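Local coordinates for fibronectin type-III domain-containing protein (Caldanaerobacter subterraneus subsp. tengcongensis, PDB 7JGU) that is of unknown function but contains this fibronectin type III domain, whose natural form owes part of its extreme thermal stability to surface salt bridges, at residues F10-I15 with H20-T25. Sequence-based numbering, arbitrary orientation. Where two conformers were deposited one is given.
Sequences FWVESI and HTLLLT. Unlike the reference sequence in segment 20-25: L23 (reference Arg), T25 (reference Arg).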
ATOM      1  N   PHE A  10      -1.811   4.073  -7.265  1.00 13.45           N
ATOM      2  CA  PHE A  10      -1.823   3.136  -6.140  1.00 12.28           C
ATOM      3  C   PHE A  10      -3.119   2.349  -6.221  1.00 11.76           C
ATOM      4  O   PHE A  10      -4.206   2.916  -6.069  1.00 14.32           O
ATOM      5  CB  PHE A  10      -1.738   3.895  -4.823  1.00 12.34           C
ATOM      6  CG  PHE A  10      -1.721   3.031  -3.592  1.00 11.06           C
ATOM      7  CD1 PHE A  10      -1.207   1.758  -3.620  1.00 12.19           C
ATOM      8  CD2 PHE A  10      -2.198   3.529  -2.401  1.00 11.44           C
ATOM      9  CE1 PHE A  10      -1.197   0.989  -2.451  1.00 11.96           C
ATOM     10  CE2 PHE A  10      -2.190   2.775  -1.263  1.00 11.88           C
ATOM     11  CZ  PHE A  10      -1.668   1.524  -1.289  1.00 11.26           C
ATOM     12  N   TRP A  11      -3.005   1.063  -6.500  1.00 11.80           N
ATOM     13  CA  TRP A  11      -4.138   0.180  -6.708  1.00 12.95           C
ATOM     14  C   TRP A  11      -4.019  -1.027  -5.800  1.00 11.85           C
ATOM     15  O   TRP A  11      -2.929  -1.538  -5.558  1.00 13.38           O
ATOM     16  CB  TRP A  11      -4.161  -0.297  -8.155  1.00 18.35           C
ATOM     17  CG  TRP A  11      -4.233   0.837  -9.143  1.00 24.71           C
ATOM     18  CD1 TRP A  11      -4.893   2.025  -8.987  1.00 28.26           C
ATOM     19  CD2 TRP A  11      -3.606   0.901 -10.425  1.00 27.29           C
ATOM     20  NE1 TRP A  11      -4.720   2.813 -10.087  1.00 29.70           N
ATOM     21  CE2 TRP A  11      -3.921   2.155 -10.989  1.00 30.44           C
ATOM     22  CE3 TRP A  11      -2.788   0.026 -11.147  1.00 32.58           C
ATOM     23  CZ2 TRP A  11      -3.472   2.544 -12.247  1.00 33.36           C
ATOM     24  CZ3 TRP A  11      -2.333   0.416 -12.393  1.00 33.60           C
ATOM     25  CH2 TRP A  11      -2.677   1.664 -12.935  1.00 34.85           C
ATOM     26  N   VAL A  12      -5.166  -1.500  -5.338  1.00 13.35           N
ATOM     27  CA  VAL A  12      -5.260  -2.677  -4.498  1.00 12.95           C
ATOM     28  C   VAL A  12      -6.039  -3.690  -5.316  1.00 16.40           C
ATOM     29  O   VAL A  12      -7.191  -3.437  -5.678  1.00 18.98           O
ATOM     30  CB  VAL A  12      -5.964  -2.353  -3.177  1.00 15.24           C
ATOM     31  CG1 VAL A  12      -6.111  -3.595  -2.314  1.00 18.50           C
ATOM     32  CG2 VAL A  12      -5.216  -1.272  -2.418  1.00 17.04           C
ATOM     33  N   GLU A  13      -5.405  -4.810  -5.636  1.00 17.93           N
ATOM     34  CA  GLU A  13      -5.903  -5.745  -6.627  1.00 24.36           C
ATOM     35  C   GLU A  13      -6.142  -7.106  -5.998  1.00 20.21           C
ATOM     36  O   GLU A  13      -5.420  -7.540  -5.096  1.00 16.81           O
ATOM     37  CB  GLU A  13      -4.912  -5.881  -7.794  1.00 35.86           C
ATOM     38  CG  GLU A  13      -4.773  -4.615  -8.638  1.00 48.69           C
ATOM     39  CD  GLU A  13      -3.533  -4.626  -9.506  1.00 58.35           C
ATOM     40  OE1 GLU A  13      -2.929  -5.709  -9.653  1.00 61.45           O
ATOM     41  OE2 GLU A  13      -3.160  -3.557 -10.036  1.00 62.32           O
ATOM     42  N   SER A  14      -7.179  -7.766  -6.488  0.53 24.12           N
ATOM     43  CA  SER A  14      -7.489  -9.113  -6.060  0.53 26.23           C
ATOM     44  C   SER A  14      -6.515 -10.090  -6.700  0.53 23.11           C
ATOM     45  O   SER A  14      -5.910  -9.811  -7.745  0.53 23.52           O
ATOM     46  CB  SER A  14      -8.912  -9.477  -6.481  0.53 28.68           C
ATOM     47  OG  SER A  14      -8.997  -9.592  -7.891  0.53 31.03           O
ATOM     48  N   ILE A  15      -6.349 -11.226  -6.047  1.00 20.63           N
ATOM     49  CA  ILE A  15      -5.572 -12.347  -6.568  1.00 22.20           C
ATOM     50  C   ILE A  15      -6.580 -13.437  -6.880  1.00 20.55           C
ATOM     51  O   ILE A  15      -7.427 -13.744  -6.030  1.00 21.00           O
ATOM     52  CB  ILE A  15      -4.540 -12.815  -5.527  1.00 27.21           C
ATOM     53  CG1 ILE A  15      -3.467 -11.732  -5.357  1.00 33.70           C
ATOM     54  CG2 ILE A  15      -3.892 -14.103  -5.919  1.00 29.21           C
ATOM     55  CD1 ILE A  15      -3.089 -11.472  -3.934  1.00 35.86           C
ATOM     56  N   HIS A  20      -7.726 -14.216   0.970  1.00 16.58           N
ATOM     57  CA  HIS A  20      -6.908 -13.926   2.136  1.00 16.41           C
ATOM     58  C   HIS A  20      -5.722 -13.031   1.815  1.00 15.38           C
ATOM     59  O   HIS A  20      -4.870 -12.812   2.679  1.00 16.77           O
ATOM     60  CB  HIS A  20      -6.398 -15.231   2.733  1.00 20.85           C
ATOM     61  CG  HIS A  20      -7.471 -16.046   3.369  1.00 24.09           C
ATOM     62  ND1 HIS A  20      -8.218 -16.973   2.677  1.00 28.28           N
ATOM     63  CD2 HIS A  20      -7.960 -16.039   4.632  1.00 25.82           C
ATOM     64  CE1 HIS A  20      -9.098 -17.525   3.495  1.00 27.57           C
ATOM     65  NE2 HIS A  20      -8.958 -16.979   4.690  1.00 30.42           N
ATOM     66  N   THR A  21      -5.646 -12.518   0.598  1.00 14.30           N
ATOM     67  CA  THR A  21      -4.472 -11.791   0.145  1.00 13.78           C
ATOM     68  C   THR A  21      -4.938 -10.692  -0.782  1.00 13.46           C
ATOM     69  O   THR A  21      -5.892 -10.865  -1.536  1.00 15.71           O
ATOM     70  CB  THR A  21      -3.550 -12.723  -0.669  1.00 16.92           C
ATOM     71  OG1 THR A  21      -3.374 -13.973   0.013  1.00 20.80           O
ATOM     72  CG2 THR A  21      -2.209 -12.075  -0.918  1.00 19.39           C
ATOM     73  N   LEU A  22      -4.228  -9.566  -0.739  1.00 12.48           N
ATOM     74  CA  LEU A  22      -4.406  -8.491  -1.706  1.00 11.98           C
ATOM     75  C   LEU A  22      -3.043  -8.083  -2.238  1.00 12.14           C
ATOM     76  O   LEU A  22      -2.047  -8.126  -1.507  1.00 14.29           O
ATOM     77  CB  LEU A  22      -5.092  -7.275  -1.073  1.00 12.68           C
ATOM     78  CG  LEU A  22      -6.571  -7.496  -0.736  1.00 14.04           C
ATOM     79  CD1 LEU A  22      -7.096  -6.345   0.126  1.00 15.68           C
ATOM     80  CD2 LEU A  22      -7.395  -7.656  -1.999  1.00 15.52           C
ATOM     81  N   LEU A  23      -3.009  -7.674  -3.504  1.00 11.81           N
ATOM     82  CA  LEU A  23      -1.787  -7.221  -4.156  1.00 11.26           C
ATOM     83  C   LEU A  23      -1.851  -5.718  -4.311  1.00 12.19           C
ATOM     84  O   LEU A  23      -2.729  -5.190  -4.992  1.00 14.80           O
ATOM     85  CB  LEU A  23      -1.631  -7.897  -5.507  1.00 14.12           C
ATOM     86  CG  LEU A  23      -0.431  -7.414  -6.324  1.00 16.48           C
ATOM     87  CD1 LEU A  23       0.875  -7.612  -5.585  1.00 18.23           C
ATOM     88  CD2 LEU A  23      -0.372  -8.162  -7.639  1.00 19.42           C
ATOM     89  N   LEU A  24      -0.969  -5.038  -3.631  1.00 10.47           N
ATOM     90  CA  LEU A  24      -0.847  -3.593  -3.768  1.00 10.45           C
ATOM     91  C   LEU A  24       0.204  -3.275  -4.819  1.00 10.36           C
ATOM     92  O   LEU A  24       1.260  -3.894  -4.851  1.00 10.62           O
ATOM     93  CB  LEU A  24      -0.382  -2.999  -2.437  1.00 10.37           C
ATOM     94  CG  LEU A  24      -1.449  -2.823  -1.366  1.00 12.83           C
ATOM     95  CD1 LEU A  24      -2.237  -4.096  -1.105  1.00 15.05           C
ATOM     96  CD2 LEU A  24      -0.827  -2.303  -0.088  1.00 14.38           C
ATOM     97  N   THR A  25      -0.078  -2.285  -5.654  0.51 10.74           N
ATOM     98  CA  THR A  25       0.905  -1.848  -6.628  0.51 10.81           C
ATOM     99  C   THR A  25       0.808  -0.343  -6.793  0.51  8.07           C
ATOM    100  O   THR A  25      -0.222   0.274  -6.505  0.51  8.38           O
ATOM    101  CB  THR A  25       0.741  -2.539  -7.980  0.51 13.95           C
ATOM    102  OG1 THR A  25       1.922  -2.315  -8.754  0.51 16.62           O
ATOM    103  CG2 THR A  25      -0.436  -1.975  -8.725  0.51 13.97           C
TER
HETATM  104  O   HOH W   1      -7.575 -11.346  -3.575  1.00 20.93           O
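A chi1 of -179° carries the F10 ring away from its backbone N and lays it alongside L24, whose CG stands anti to the carbonyl carbon (chi1 -79°); F10 CE1 comes to 4.0 Å from L24 CG, near the plane of the ring. The same ring edge meets the backbone, CD1 lying 3.4 Å from T25 O. On this inner face V12 continues the apolar row: its CG1 packs on L22 CD1 at 3.8 Å and more loosely on L24 CD1. F69 of strand 66-75 touches F10, V12 and L24 from the facing sheet, and F10 also rests on V83 and A85. Replacing F10 by an alanine would probably leave L24, F69 and V83 without the ring between them and open a gap at this end of the sandwich core. Between the strands, W11 and T25 exchange backbone bonds, as do E13 and L23; W11 N to T25 O (2.9 Å) is nearly straight at 168°, and L23 N to E13 O lies in the carbonyl plane. The outer face carries W11, E13, L23 and T25, the last two differing from the reference arginines. T25 CG2 touches both the indole, 3.9 Å from W11 CE3, and the carboxylate, 3.4 Å from E13 OE2, while its hydroxyl bonds L54 O. Farther along, a water replaces direct strand pairing: it accepts from I15 N (2.8 Å) and lies within hydrogen-bonding distance of T21 O. This hairpin forms two strands of the three-stranded sheet of the fibronectin type III sandwich, strand 55-58 completing it beside 21-25. Its chemistry is divided: F10, V12, L22 and L24 line the inner face with hydrocarbon, while outside, methyls of L23 and T25 give the E13 carboxylate no charge partner where the reference arginines could probably have paired.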